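Long-range contacts in putative exported protein (Bordetella pertussis Tohama I, PDB 2PFY), which binds pyroglutamic acid as an extracytoplasmic solute receptor and probably hands it to a tripartite ATP-independent periplasmic transporter: residues T5-Q10 against T44-P49; D74-I79 against K286-D291; S81-A86 against Q274-T279; I112-G117 against Q208-A213; W120-I125 against A204-S209. All coordinates share one frame; numbering follows the deposited sequence.

Contact 1: T5-Q10 against T44-P49; sequences TMTAEQ and TLLKRP. With PCA (pyroglutamic acid), chain E.
The Arg48 guanidinium meets the Glu9 carboxylate at its edge, through NE and NH2. Arg48 NE donates to Glu9 OE1 at 2.7 Å, nearly straight at 169°. Arg48 NH2 donates to Glu9 OE2 at 2.8 Å. Both acceptors lie close to the guanidinium plane. The carboxylate is turned 67° against it, and both nitrogens approach from above the carboxylate plane. The pyroglutamate carboxylate sits at another part of the guanidinium edge. Its O atom accepts from Arg48 NH1 at 3.1 Å and from NH2 at 3.0 Å. The bend of the Arg48 chain at chi3 (-74°) swings its end across to both acids. Gln10 NE2 also donates to Glu9 OE2, at 2.9 Å and from the same face as Arg48 NH2.

Toward the strand the contact is mostly apolar: Thr5 CG2 presses on Leu45 CD2 at 3.5 Å. A water also bridges Thr7 OG1 and Leu45 N.

Glu9 is a second-shell residue. Leu66 N adds a bond to its OE1, and Tyr145 O takes Arg48 NH1. The two-pronged grip of the buried acid holds the guanidinium in one rotation, with NH1 and NH2 turned to the ligand carboxylate. The acid probably offsets part of its charge.

Contact 2: D74-I79 against K286-D291; sequences DPLFEI and KKAGAD
Lys287 reaches across the contact to Glu78, passing Pro75 on the way. Its CB carries CG between the backbone N and the carbonyl carbon (chi1 64°). From there the chain runs extended through CD. CE lies 4.0 Å from Pro75 CB, and it is also near the acid, 3.5 Å from Glu78 OE2. NZ ends the chain in a salt bridge, donating to Glu78 OE2 at 2.8 Å. It comes from the syn side of that oxygen, 31° out of the carboxylate plane. The two side chains cross at about a right angle.

The proline also packs on the backbone, with its CG 3.7 Å from Lys287 O. Ala288 leaves the helical conformation here, after helix 267-287, and Gly289 is the N-cap residue of helix 290-300. The 3-10 turn beginning at Pro75 thus fits against the joint between the two C-terminal helices. Leu76 covers the far side of the joint. Its CD1 meets Asp291 CB at 4.1 Å and its CD2 reaches Ala288 CB at 4.5 Å.

Asp74 OD1 accepts from Leu76 N and closes an Asx turn. Its OD2 and Asp291 OD1 both form salt bridges with Arg106 of helix 89-108. Two kinds of charge pairing therefore flank the apolar patch: a direct lysine-glutamate bridge at one end, and an arginine shared by two aspartates at the other.

Contact 3: S81-A86 against Q274-T279; sequences SVPFLA and QAIGAT
Gly277 and Pro83 bring helix and loop backbones together. Their CA atoms are 4.4 Å apart. Gly277 CA faces Pro83 O at 3.4 Å in a CA-H...O contact, with 133° at the hydrogen. With no side chain between them, loop and helix backbones meet directly. The proline ring lies close as well, its CB 4.0 Å from Gly277 CA. Val82 CG1 rests on Gly277 O at 3.7 Å.

The segment 81-86 belongs to the loop between strand 62-66 and helix 89-108. Helix 267-287 is one of the long C-terminal helices of this periplasmic binding protein fold. The contact seats the loop on one side of that helix. Met152 of helix 147-155 touches Pro83 too.

One helical turn earlier, Gln274 meets Phe84. Its CG lies over one face of the ring, 4.0 Å above the plane and toward the rim. The amide plane stands 89° from the ring. Phe84 CD2 is 3.9 Å from Gln274 N. Phe84 has a positive phi of 64°, and its backbone also hydrogen-bonds to that of Ala204.

Contact 4: I112-G117 against Q208-A213; sequences IVLVYG and QSFVIA
Val211 packs tightly on the Tyr116 ring. Its CB sits over one face of the ring in a CH-pi contact, 4.1 Å from the centroid, and its CG2 reaches Tyr116 CZ at 3.4 Å. Tyr116 has CG between the backbone N and the carbonyl carbon (chi1 78°), which lays the ring over the neighbouring strand. Phe23 of helix 15-30 and Ala236 of helix 223-257 touch the same tyrosine.

Ile112 and Ile212 are also close, with Ile112 CG2 3.5 Å from Ile212 CB. On the face shared by Leu114, Ile212 and Phe210, Leu114 CD1 meets Phe210 CD1 at 4.0 Å. Ile212 CG2 lies over the centre of the Phe210 ring, and Leu107 of helix 89-108 covers this face.

The packing is looser at Val113, which is partly exposed. Its CB is 4.4 Å from Ala213 CB, and here the strands are joined by a pair of backbone hydrogen bonds. Val113 N donates to Ala213 O, and Ala213 N returns a bond to Val113 O at 2.7 Å.

Farther along, Val211 O takes Val115 N at 2.8 Å and, weakly, Tyr116 N. Val211 N bonds to Tyr116 O. Two residues thus face one: a classic beta bulge in an antiparallel pair. Strand 112-119 is the outermost strand on this side of the mixed five-stranded sheet, a sheet characteristic of periplasmic binding proteins.

Contact 5: W120-I125 against A204-S209; sequences WPPQGI and AFIPQS. With PCA (pyroglutamic acid), chain E.
Trp120 and Pro207 meet beside the bound pyroglutamate. The lactam ring lies over one face of the indole, with ligand CD 3.3 Å above its plane and offset toward the rim. Pro207 CG comes within 3.7 Å of ligand CG, and also packs against Trp120 CB. Gln123 completes this part of the pocket.

Around them, packing and backbone bonds position these residues. Gln123 CG sits over one face of the Phe205 ring, 3.7 Å from its centroid. Trp120 CG lies anti to its carbonyl carbon (chi1 -75°), which places the indole edge beside Pro207 O. That same oxygen accepts from Trp120 N at 3.1 Å. Gln123 N donates to Phe205 O at 3.0 Å, and Ala204 N to Gln123 O at 2.9 Å.

Farther out, Gln10 and Ala185 pack on Trp120, and Leu181 touches Phe205. Ser209 CB approaches Trp120 NE1, while its OG bonds to Glu64.

The two segments run roughly antiparallel where they touch and link two sheets. Such paired connections are consistent with the hinge of a periplasmic binding protein. The indole gives the lactam a flat apolar wall, and the bond from Trp120 N to Pro207 O helps to set where it stands.

How the contacts relate
From the N terminus, contact 1 closes first, joining the end of strand 2-7 to the loop before helix 51-57. The other four come later in the chain. Contact 2 spans the longest loop and ties the turn after strand 62-66 to the C-terminal helices. Contact 3 lies within that span and returns to helix 267-287. Contacts 4 and 5 lie within both spans. Their second segments overlap at Gln208 and Ser209, and contact 5 forms the inner loop. Contact 4 pairs strands 112-119 and 208-214 of the five-stranded sheet. Contact 5 pairs the two connections from it to the four-stranded sheet. Contact 3 touches contact 5, and Phe77 packs on Phe210 between contacts 2 and 4. Contacts 1 and 5 share the ligand.

Contact 1: T5-Q10 against T44-P49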
# COMPACT_ATOMS: atom_id res chain seq x y z
N THR A 5 17.81 -7.29 10.13
CA THR A 5 17.14 -6.02 10.35
C THR A 5 16.07 -5.85 9.29
O THR A 5 16.28 -6.13 8.11
CB THR A 5 18.13 -4.83 10.29
OG1 THR A 5 19.11 -5.00 11.33
CG2 THR A 5 17.38 -3.47 10.53
N MSE A 6 14.90 -5.40 9.73
CA MSE A 6 13.80 -5.18 8.84
C MSE A 6 13.42 -3.70 8.83
O MSE A 6 13.41 -3.04 9.88
CB MSE A 6 12.60 -6.03 9.28
CG MSE A 6 11.34 -5.86 8.41
SE MSE A 6 9.99 -7.21 8.91
CE MSE A 6 10.80 -8.85 8.57
N THR A 7 13.06 -3.20 7.66
CA THR A 7 12.47 -1.86 7.58
C THR A 7 10.97 -2.04 7.41
O THR A 7 10.50 -2.92 6.68
CB THR A 7 13.09 -1.00 6.43
OG1 THR A 7 12.46 0.29 6.39
CG2 THR A 7 12.89 -1.70 5.04
N ALA A 8 10.20 -1.19 8.09
CA ALA A 8 8.75 -1.08 7.88
C ALA A 8 8.43 0.38 7.62
O ALA A 8 9.03 1.30 8.22
CB ALA A 8 7.98 -1.59 9.09
N GLU A 9 7.48 0.59 6.72
CA GLU A 9 7.16 1.91 6.18
C GLU A 9 6.46 2.88 7.17
O GLU A 9 6.77 4.07 7.26
CB GLU A 9 6.22 1.65 5.02
CG GLU A 9 6.48 2.42 3.83
CD GLU A 9 5.46 2.13 2.77
OE1 GLU A 9 5.84 1.86 1.64
OE2 GLU A 9 4.26 2.21 3.08
N GLN A 10 5.52 2.34 7.92
CA GLN A 10 4.57 3.14 8.68
C GLN A 10 4.90 3.13 10.18
O GLN A 10 5.64 2.24 10.66
CB GLN A 10 3.18 2.57 8.41
CG GLN A 10 2.80 2.54 6.90
CD GLN A 10 2.80 3.94 6.30
OE1 GLN A 10 2.44 4.92 6.98
NE2 GLN A 10 3.22 4.06 5.04
N THR A 44 12.27 5.10 9.06
CA THR A 44 13.46 5.78 9.58
C THR A 44 14.76 5.22 9.00
O THR A 44 15.78 5.91 9.01
CB THR A 44 13.51 5.76 11.13
OG1 THR A 44 13.45 4.40 11.57
CG2 THR A 44 12.30 6.47 11.67
N LEU A 45 14.73 3.98 8.52
CA LEU A 45 15.90 3.33 7.96
C LEU A 45 15.94 3.55 6.44
O LEU A 45 16.92 4.03 5.89
CB LEU A 45 15.84 1.82 8.29
CG LEU A 45 17.02 0.90 8.24
CD1 LEU A 45 18.26 1.64 8.78
CD2 LEU A 45 16.69 -0.36 9.09
N LEU A 46 14.88 3.18 5.77
CA LEU A 46 14.70 3.37 4.34
C LEU A 46 13.33 3.97 4.08
O LEU A 46 12.36 3.52 4.66
CB LEU A 46 14.73 2.00 3.61
CG LEU A 46 16.11 1.30 3.59
CD1 LEU A 46 16.00 -0.17 3.33
CD2 LEU A 46 16.98 1.94 2.51
N LYS A 47 13.25 4.94 3.17
CA LYS A 47 11.97 5.51 2.73
C LYS A 47 11.37 4.61 1.66
O LYS A 47 12.09 3.83 1.02
CB LYS A 47 12.22 6.92 2.18
CG LYS A 47 12.75 7.87 3.28
CD LYS A 47 13.04 9.25 2.74
CE LYS A 47 13.42 10.20 3.93
NZ LYS A 47 14.76 9.86 4.49
N ARG A 48 10.08 4.75 1.44
CA ARG A 48 9.35 3.91 0.49
C ARG A 48 10.08 3.67 -0.85
O ARG A 48 10.18 2.53 -1.26
CB ARG A 48 7.95 4.47 0.24
CG ARG A 48 7.14 3.74 -0.83
CD ARG A 48 5.72 4.35 -0.94
NE ARG A 48 4.86 3.97 0.19
CZ ARG A 48 3.78 4.65 0.56
NH1 ARG A 48 3.42 5.75 -0.11
NH2 ARG A 48 3.04 4.25 1.60
N PRO A 49 10.53 4.74 -1.55
CA PRO A 49 11.22 4.54 -2.82
C PRO A 49 12.58 3.84 -2.70
O PRO A 49 13.13 3.45 -3.72
CB PRO A 49 11.45 5.98 -3.35
CG PRO A 49 10.62 6.85 -2.53
CD PRO A 49 10.42 6.18 -1.22
N PCA E . -1.66 4.72 3.13
CA PCA E . -0.40 4.78 2.36
CB PCA E . -0.58 4.10 1.03
CG PCA E . -2.02 3.68 0.96
CD PCA E . -2.60 4.06 2.28
OE PCA E . -3.75 3.80 2.63
C PCA E . 0.02 6.22 2.16
O PCA E . 1.14 6.56 1.77
OXT PCA E . -0.80 7.09 2.39
O HOH W 1 12.48 1.99 8.37

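Contact 2: D74-I79 against K286-D291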
# COMPACT_ATOMS: atom_id res chain seq x y z
N ASP A 74 8.03 -1.68 -13.03
CA ASP A 74 7.35 -2.84 -13.58
C ASP A 74 5.86 -2.72 -13.33
O ASP A 74 5.43 -2.77 -12.18
CB ASP A 74 7.93 -4.14 -12.99
CG ASP A 74 7.29 -5.40 -13.55
OD1 ASP A 74 6.17 -5.31 -14.10
OD2 ASP A 74 7.89 -6.49 -13.45
N PRO A 75 5.05 -2.59 -14.41
CA PRO A 75 3.63 -2.25 -14.32
C PRO A 75 2.77 -3.23 -13.54
O PRO A 75 1.74 -2.84 -13.01
CB PRO A 75 3.17 -2.24 -15.79
CG PRO A 75 4.41 -2.08 -16.59
CD PRO A 75 5.48 -2.77 -15.81
N LEU A 76 3.15 -4.50 -13.50
CA LEU A 76 2.37 -5.48 -12.78
C LEU A 76 2.25 -5.12 -11.28
O LEU A 76 1.35 -5.61 -10.59
CB LEU A 76 2.97 -6.89 -12.91
CG LEU A 76 3.18 -7.44 -14.34
CD1 LEU A 76 3.84 -8.84 -14.34
CD2 LEU A 76 1.86 -7.45 -15.12
N PHE A 77 3.18 -4.28 -10.80
CA PHE A 77 3.24 -3.93 -9.36
C PHE A 77 2.24 -2.80 -8.97
O PHE A 77 2.08 -2.47 -7.78
CB PHE A 77 4.68 -3.59 -8.94
CG PHE A 77 5.60 -4.80 -8.83
CD1 PHE A 77 5.83 -5.40 -7.61
CD2 PHE A 77 6.22 -5.34 -9.97
CE1 PHE A 77 6.66 -6.53 -7.49
CE2 PHE A 77 7.05 -6.48 -9.86
CZ PHE A 77 7.28 -7.06 -8.62
N GLU A 78 1.57 -2.23 -9.96
CA GLU A 78 0.57 -1.18 -9.66
C GLU A 78 -0.85 -1.47 -10.15
O GLU A 78 -1.70 -0.56 -10.19
CB GLU A 78 1.05 0.20 -10.16
CG GLU A 78 1.12 0.28 -11.68
CD GLU A 78 1.68 1.59 -12.20
OE1 GLU A 78 2.49 2.26 -11.51
OE2 GLU A 78 1.30 1.95 -13.33
N ILE A 79 -1.14 -2.71 -10.52
CA ILE A 79 -2.51 -3.05 -10.88
C ILE A 79 -3.50 -2.84 -9.71
O ILE A 79 -4.68 -2.62 -9.93
CB ILE A 79 -2.65 -4.51 -11.52
CG1 ILE A 79 -4.01 -4.71 -12.21
CG2 ILE A 79 -2.46 -5.62 -10.50
CD1 ILE A 79 -4.33 -3.76 -13.35
N LYS A 286 -1.82 -1.45 -22.16
CA LYS A 286 -0.88 -1.15 -23.23
C LYS A 286 0.58 -1.40 -22.80
O LYS A 286 1.34 -2.03 -23.55
CB LYS A 286 -1.06 0.29 -23.75
CG LYS A 286 -2.38 0.54 -24.50
CD LYS A 286 -2.57 2.03 -24.87
CE LYS A 286 -3.93 2.28 -25.54
NZ LYS A 286 -4.23 3.74 -25.75
N LYS A 287 0.95 -0.93 -21.60
CA LYS A 287 2.34 -1.01 -21.15
C LYS A 287 2.67 -2.32 -20.42
O LYS A 287 3.83 -2.68 -20.24
CB LYS A 287 2.74 0.23 -20.32
CG LYS A 287 1.96 0.40 -18.99
CD LYS A 287 2.55 1.48 -18.09
CE LYS A 287 1.90 1.40 -16.69
NZ LYS A 287 2.23 2.59 -15.87
N ALA A 288 1.65 -3.03 -19.99
CA ALA A 288 1.85 -4.38 -19.50
C ALA A 288 1.88 -5.26 -20.75
O ALA A 288 1.33 -4.90 -21.79
CB ALA A 288 0.74 -4.79 -18.55
N GLY A 289 2.56 -6.38 -20.67
CA GLY A 289 2.72 -7.21 -21.87
C GLY A 289 1.61 -8.22 -21.93
O GLY A 289 0.47 -7.90 -21.60
N ALA A 290 1.95 -9.44 -22.33
CA ALA A 290 1.06 -10.58 -22.27
C ALA A 290 0.88 -11.03 -20.82
O ALA A 290 -0.13 -11.65 -20.48
CB ALA A 290 1.61 -11.73 -23.12
N ASP A 291 1.87 -10.73 -19.99
CA ASP A 291 1.80 -11.06 -18.57
C ASP A 291 0.65 -10.26 -17.93
O ASP A 291 -0.16 -10.82 -17.20
CB ASP A 291 3.14 -10.80 -17.87
CG ASP A 291 4.29 -11.66 -18.46
OD1 ASP A 291 5.12 -12.17 -17.68
OD2 ASP A 291 4.36 -11.81 -19.69

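Contact 3: S81-A86 against Q274-T279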
# COMPACT_ATOMS: atom_id res chain seq x y z
N SER A 81 -3.73 -0.36 -7.93
CA SER A 81 -4.01 1.07 -7.81
C SER A 81 -4.86 1.64 -8.96
O SER A 81 -5.03 2.86 -9.05
CB SER A 81 -2.72 1.87 -7.63
OG SER A 81 -2.01 1.44 -6.47
N VAL A 82 -5.37 0.78 -9.84
CA VAL A 82 -6.27 1.23 -10.91
C VAL A 82 -7.66 1.53 -10.33
O VAL A 82 -8.29 0.63 -9.78
CB VAL A 82 -6.43 0.17 -12.04
CG1 VAL A 82 -7.54 0.62 -13.05
CG2 VAL A 82 -5.08 -0.12 -12.74
N PRO A 83 -8.12 2.79 -10.40
CA PRO A 83 -9.41 3.12 -9.77
C PRO A 83 -10.57 2.27 -10.24
O PRO A 83 -10.74 2.01 -11.45
CB PRO A 83 -9.60 4.61 -10.08
CG PRO A 83 -8.17 5.15 -10.25
CD PRO A 83 -7.46 3.99 -10.97
N PHE A 84 -11.32 1.77 -9.26
CA PHE A 84 -12.55 1.02 -9.46
C PHE A 84 -12.45 -0.33 -10.19
O PHE A 84 -13.47 -0.98 -10.48
CB PHE A 84 -13.64 1.95 -10.02
CG PHE A 84 -13.92 3.07 -9.11
CD1 PHE A 84 -14.61 2.85 -7.93
CD2 PHE A 84 -13.39 4.33 -9.35
CE1 PHE A 84 -14.84 3.89 -7.03
CE2 PHE A 84 -13.62 5.38 -8.45
CZ PHE A 84 -14.35 5.17 -7.30
N LEU A 85 -11.23 -0.78 -10.46
CA LEU A 85 -11.03 -2.13 -10.96
C LEU A 85 -11.37 -3.19 -9.91
O LEU A 85 -11.98 -4.23 -10.20
CB LEU A 85 -9.60 -2.29 -11.47
CG LEU A 85 -9.16 -3.69 -11.95
CD1 LEU A 85 -9.86 -4.13 -13.25
CD2 LEU A 85 -7.68 -3.75 -12.14
N ALA A 86 -10.96 -2.95 -8.66
CA ALA A 86 -11.20 -3.91 -7.59
C ALA A 86 -11.37 -3.15 -6.26
O ALA A 86 -10.44 -3.04 -5.46
CB ALA A 86 -10.04 -4.89 -7.49
N GLN A 274 -14.62 6.82 -12.08
CA GLN A 274 -14.88 5.62 -12.89
C GLN A 274 -14.34 5.79 -14.32
O GLN A 274 -13.73 4.87 -14.87
CB GLN A 274 -16.37 5.25 -12.90
CG GLN A 274 -16.86 4.60 -11.56
CD GLN A 274 -18.38 4.66 -11.33
OE1 GLN A 274 -19.15 5.06 -12.21
NE2 GLN A 274 -18.81 4.26 -10.12
N ALA A 275 -14.56 6.97 -14.90
CA ALA A 275 -14.01 7.28 -16.23
C ALA A 275 -12.47 7.33 -16.19
O ALA A 275 -11.81 6.80 -17.10
CB ALA A 275 -14.60 8.57 -16.80
N ILE A 276 -11.92 7.91 -15.11
CA ILE A 276 -10.47 7.90 -14.90
C ILE A 276 -9.90 6.47 -14.80
O ILE A 276 -8.83 6.20 -15.33
CB ILE A 276 -10.03 8.80 -13.70
CG1 ILE A 276 -10.12 10.28 -14.10
CG2 ILE A 276 -8.60 8.46 -13.23
CD1 ILE A 276 -9.88 11.22 -12.98
N GLY A 277 -10.65 5.58 -14.12
CA GLY A 277 -10.32 4.17 -13.99
C GLY A 277 -10.31 3.43 -15.32
O GLY A 277 -9.41 2.61 -15.56
N ALA A 278 -11.30 3.71 -16.16
CA ALA A 278 -11.36 3.16 -17.53
C ALA A 278 -10.12 3.55 -18.35
O ALA A 278 -9.50 2.69 -18.99
CB ALA A 278 -12.66 3.60 -18.25
N THR A 279 -9.76 4.83 -18.33
CA THR A 279 -8.54 5.29 -19.00
C THR A 279 -7.29 4.57 -18.47
O THR A 279 -6.48 4.06 -19.24
CB THR A 279 -8.37 6.81 -18.78
OG1 THR A 279 -9.53 7.48 -19.25
CG2 THR A 279 -7.16 7.34 -19.50

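Contact 4: I112-G117 against Q208-A213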
# COMPACT_ATOMS: atom_id res chain seq x y z
N ILE A 112 15.16 -11.15 -5.07
CA ILE A 112 14.23 -10.86 -3.96
C ILE A 112 13.17 -11.95 -3.76
O ILE A 112 12.60 -12.43 -4.72
CB ILE A 112 13.50 -9.52 -4.20
CG1 ILE A 112 14.50 -8.37 -4.24
CG2 ILE A 112 12.38 -9.29 -3.14
CD1 ILE A 112 13.94 -7.09 -4.85
N VAL A 113 12.87 -12.30 -2.50
CA VAL A 113 11.83 -13.27 -2.16
C VAL A 113 10.60 -12.52 -1.61
O VAL A 113 10.72 -11.74 -0.66
CB VAL A 113 12.34 -14.28 -1.06
CG1 VAL A 113 11.24 -15.22 -0.63
CG2 VAL A 113 13.55 -15.05 -1.57
N LEU A 114 9.44 -12.78 -2.20
CA LEU A 114 8.16 -12.30 -1.71
C LEU A 114 7.76 -13.18 -0.55
O LEU A 114 7.53 -14.37 -0.71
CB LEU A 114 7.12 -12.30 -2.85
CG LEU A 114 5.59 -12.05 -2.71
CD1 LEU A 114 5.13 -11.32 -1.46
CD2 LEU A 114 5.08 -11.35 -3.99
N VAL A 115 7.73 -12.61 0.65
CA VAL A 115 7.40 -13.36 1.84
C VAL A 115 5.88 -13.33 2.07
O VAL A 115 5.22 -14.39 2.12
CB VAL A 115 8.18 -12.84 3.07
CG1 VAL A 115 7.74 -13.58 4.34
CG2 VAL A 115 9.72 -12.94 2.83
N TYR A 116 5.29 -12.15 2.22
CA TYR A 116 3.82 -12.08 2.35
C TYR A 116 3.31 -10.70 1.95
O TYR A 116 4.09 -9.76 1.86
CB TYR A 116 3.36 -12.49 3.76
CG TYR A 116 3.52 -11.40 4.84
CD1 TYR A 116 2.55 -10.39 5.01
CD2 TYR A 116 4.65 -11.39 5.67
CE1 TYR A 116 2.74 -9.36 6.00
CE2 TYR A 116 4.82 -10.41 6.69
CZ TYR A 116 3.85 -9.40 6.82
OH TYR A 116 4.02 -8.44 7.78
N GLY A 117 1.99 -10.61 1.69
CA GLY A 117 1.27 -9.37 1.41
C GLY A 117 0.19 -9.09 2.44
O GLY A 117 -0.26 -9.98 3.17
N GLN A 208 -1.91 -2.83 -2.06
CA GLN A 208 -1.29 -3.85 -1.21
C GLN A 208 0.04 -3.36 -0.69
O GLN A 208 0.71 -2.53 -1.29
CB GLN A 208 -1.04 -5.12 -1.99
CG GLN A 208 -2.28 -5.72 -2.64
CD GLN A 208 -3.37 -6.09 -1.66
OE1 GLN A 208 -3.11 -6.57 -0.57
NE2 GLN A 208 -4.60 -5.90 -2.06
N SER A 209 0.43 -3.93 0.43
CA SER A 209 1.77 -3.75 0.96
C SER A 209 2.41 -5.15 0.99
O SER A 209 1.72 -6.14 1.18
CB SER A 209 1.59 -3.14 2.35
OG SER A 209 2.42 -3.74 3.29
N PHE A 210 3.71 -5.26 0.76
CA PHE A 210 4.34 -6.58 0.94
C PHE A 210 5.65 -6.59 1.69
O PHE A 210 6.27 -5.53 1.89
CB PHE A 210 4.39 -7.48 -0.36
CG PHE A 210 5.21 -6.92 -1.52
CD1 PHE A 210 5.13 -7.54 -2.77
CD2 PHE A 210 6.01 -5.76 -1.40
CE1 PHE A 210 5.86 -7.06 -3.91
CE2 PHE A 210 6.74 -5.27 -2.51
CZ PHE A 210 6.65 -5.92 -3.78
N VAL A 211 6.05 -7.78 2.12
CA VAL A 211 7.26 -7.99 2.86
C VAL A 211 8.15 -8.84 1.96
O VAL A 211 7.76 -9.91 1.50
CB VAL A 211 7.00 -8.66 4.21
CG1 VAL A 211 8.34 -9.18 4.88
CG2 VAL A 211 6.29 -7.66 5.15
N ILE A 212 9.32 -8.30 1.65
CA ILE A 212 10.18 -8.89 0.63
C ILE A 212 11.56 -9.11 1.28
O ILE A 212 12.01 -8.27 2.06
CB ILE A 212 10.29 -7.99 -0.66
CG1 ILE A 212 10.63 -6.53 -0.31
CG2 ILE A 212 8.98 -8.03 -1.50
CD1 ILE A 212 11.04 -5.63 -1.49
N ALA A 213 12.24 -10.22 0.96
CA ALA A 213 13.53 -10.54 1.57
C ALA A 213 14.67 -10.63 0.55
O ALA A 213 14.43 -10.92 -0.63
CB ALA A 213 13.44 -11.83 2.45

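Contact 5: W120-I125 against A204-S209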
# COMPACT_ATOMS: atom_id res chain seq x y z
N TRP A 120 -3.84 -2.45 2.55
CA TRP A 120 -4.38 -1.24 3.16
C TRP A 120 -5.92 -1.30 3.03
O TRP A 120 -6.46 -2.11 2.26
CB TRP A 120 -3.87 -0.02 2.38
CG TRP A 120 -2.45 0.29 2.67
CD1 TRP A 120 -1.33 -0.12 1.97
CD2 TRP A 120 -1.99 1.12 3.73
NE1 TRP A 120 -0.20 0.42 2.54
CE2 TRP A 120 -0.58 1.19 3.62
CE3 TRP A 120 -2.63 1.82 4.77
CZ2 TRP A 120 0.20 1.94 4.51
CZ3 TRP A 120 -1.85 2.56 5.67
CH2 TRP A 120 -0.45 2.62 5.52
N PRO A 121 -6.64 -0.45 3.80
CA PRO A 121 -8.06 -0.29 3.54
C PRO A 121 -8.28 0.50 2.24
O PRO A 121 -7.33 1.02 1.64
CB PRO A 121 -8.57 0.48 4.80
CG PRO A 121 -7.42 0.36 5.84
CD PRO A 121 -6.19 0.34 4.96
N PRO A 122 -9.54 0.54 1.76
CA PRO A 122 -9.86 1.27 0.54
C PRO A 122 -9.51 2.76 0.62
O PRO A 122 -9.54 3.35 1.72
CB PRO A 122 -11.38 1.09 0.41
CG PRO A 122 -11.66 -0.21 1.15
CD PRO A 122 -10.72 -0.14 2.33
N GLN A 123 -9.18 3.37 -0.53
CA GLN A 123 -8.67 4.74 -0.52
C GLN A 123 -9.81 5.75 -0.66
O GLN A 123 -10.57 5.69 -1.62
CB GLN A 123 -7.67 4.96 -1.67
CG GLN A 123 -6.52 3.92 -1.70
CD GLN A 123 -5.57 4.08 -0.52
OE1 GLN A 123 -5.63 3.33 0.47
NE2 GLN A 123 -4.74 5.07 -0.59
N GLY A 124 -9.92 6.66 0.30
CA GLY A 124 -10.88 7.80 0.22
C GLY A 124 -10.14 9.10 -0.11
O GLY A 124 -8.91 9.11 -0.34
N ILE A 125 -10.90 10.19 -0.16
CA ILE A 125 -10.37 11.52 -0.50
C ILE A 125 -10.53 12.42 0.71
O ILE A 125 -11.59 12.45 1.31
CB ILE A 125 -11.12 12.11 -1.73
CG1 ILE A 125 -10.80 11.25 -2.96
CG2 ILE A 125 -10.69 13.61 -1.99
CD1 ILE A 125 -11.72 11.41 -4.18
N ALA A 204 -11.51 4.16 -3.93
CA ALA A 204 -10.97 4.25 -5.30
C ALA A 204 -10.22 2.95 -5.70
O ALA A 204 -10.37 2.44 -6.83
CB ALA A 204 -10.08 5.45 -5.45
N PHE A 205 -9.44 2.42 -4.76
CA PHE A 205 -8.76 1.16 -4.94
C PHE A 205 -8.26 0.65 -3.59
O PHE A 205 -8.41 1.31 -2.54
CB PHE A 205 -7.60 1.28 -5.96
CG PHE A 205 -6.59 2.33 -5.63
CD1 PHE A 205 -5.45 2.02 -4.86
CD2 PHE A 205 -6.80 3.65 -6.01
CE1 PHE A 205 -4.51 3.00 -4.52
CE2 PHE A 205 -5.85 4.67 -5.65
CZ PHE A 205 -4.71 4.33 -4.93
N ILE A 206 -7.72 -0.56 -3.60
CA ILE A 206 -7.16 -1.06 -2.37
C ILE A 206 -5.70 -1.54 -2.59
O ILE A 206 -5.46 -2.66 -3.11
CB ILE A 206 -8.15 -2.00 -1.51
CG1 ILE A 206 -7.61 -3.37 -1.25
CG2 ILE A 206 -9.68 -1.94 -1.83
CD1 ILE A 206 -6.67 -3.34 -0.20
N PRO A 207 -4.72 -0.67 -2.23
CA PRO A 207 -3.34 -0.96 -2.58
C PRO A 207 -2.76 -1.94 -1.57
O PRO A 207 -3.15 -1.95 -0.39
CB PRO A 207 -2.66 0.42 -2.53
CG PRO A 207 -3.48 1.18 -1.40
CD PRO A 207 -4.88 0.60 -1.48
N GLN A 208 -1.91 -2.83 -2.06
CA GLN A 208 -1.29 -3.85 -1.21
C GLN A 208 0.04 -3.36 -0.69
O GLN A 208 0.71 -2.53 -1.29
CB GLN A 208 -1.04 -5.12 -1.99
CG GLN A 208 -2.28 -5.72 -2.64
CD GLN A 208 -3.37 -6.09 -1.66
OE1 GLN A 208 -3.11 -6.57 -0.57
NE2 GLN A 208 -4.60 -5.90 -2.06
N SER A 209 0.43 -3.93 0.43
CA SER A 209 1.77 -3.75 0.96
C SER A 209 2.41 -5.15 0.99
O SER A 209 1.72 -6.14 1.18
CB SER A 209 1.59 -3.14 2.35
OG SER A 209 2.42 -3.74 3.29
N PCA E . -1.66 4.72 3.13
CA PCA E . -0.40 4.78 2.36
CB PCA E . -0.58 4.10 1.03
CG PCA E . -2.02 3.68 0.96
CD PCA E . -2.60 4.06 2.28
OE PCA E . -3.75 3.80 2.63
C PCA E . 0.02 6.22 2.16
O PCA E . 1.14 6.56 1.77
OXT PCA E . -0.80 7.09 2.39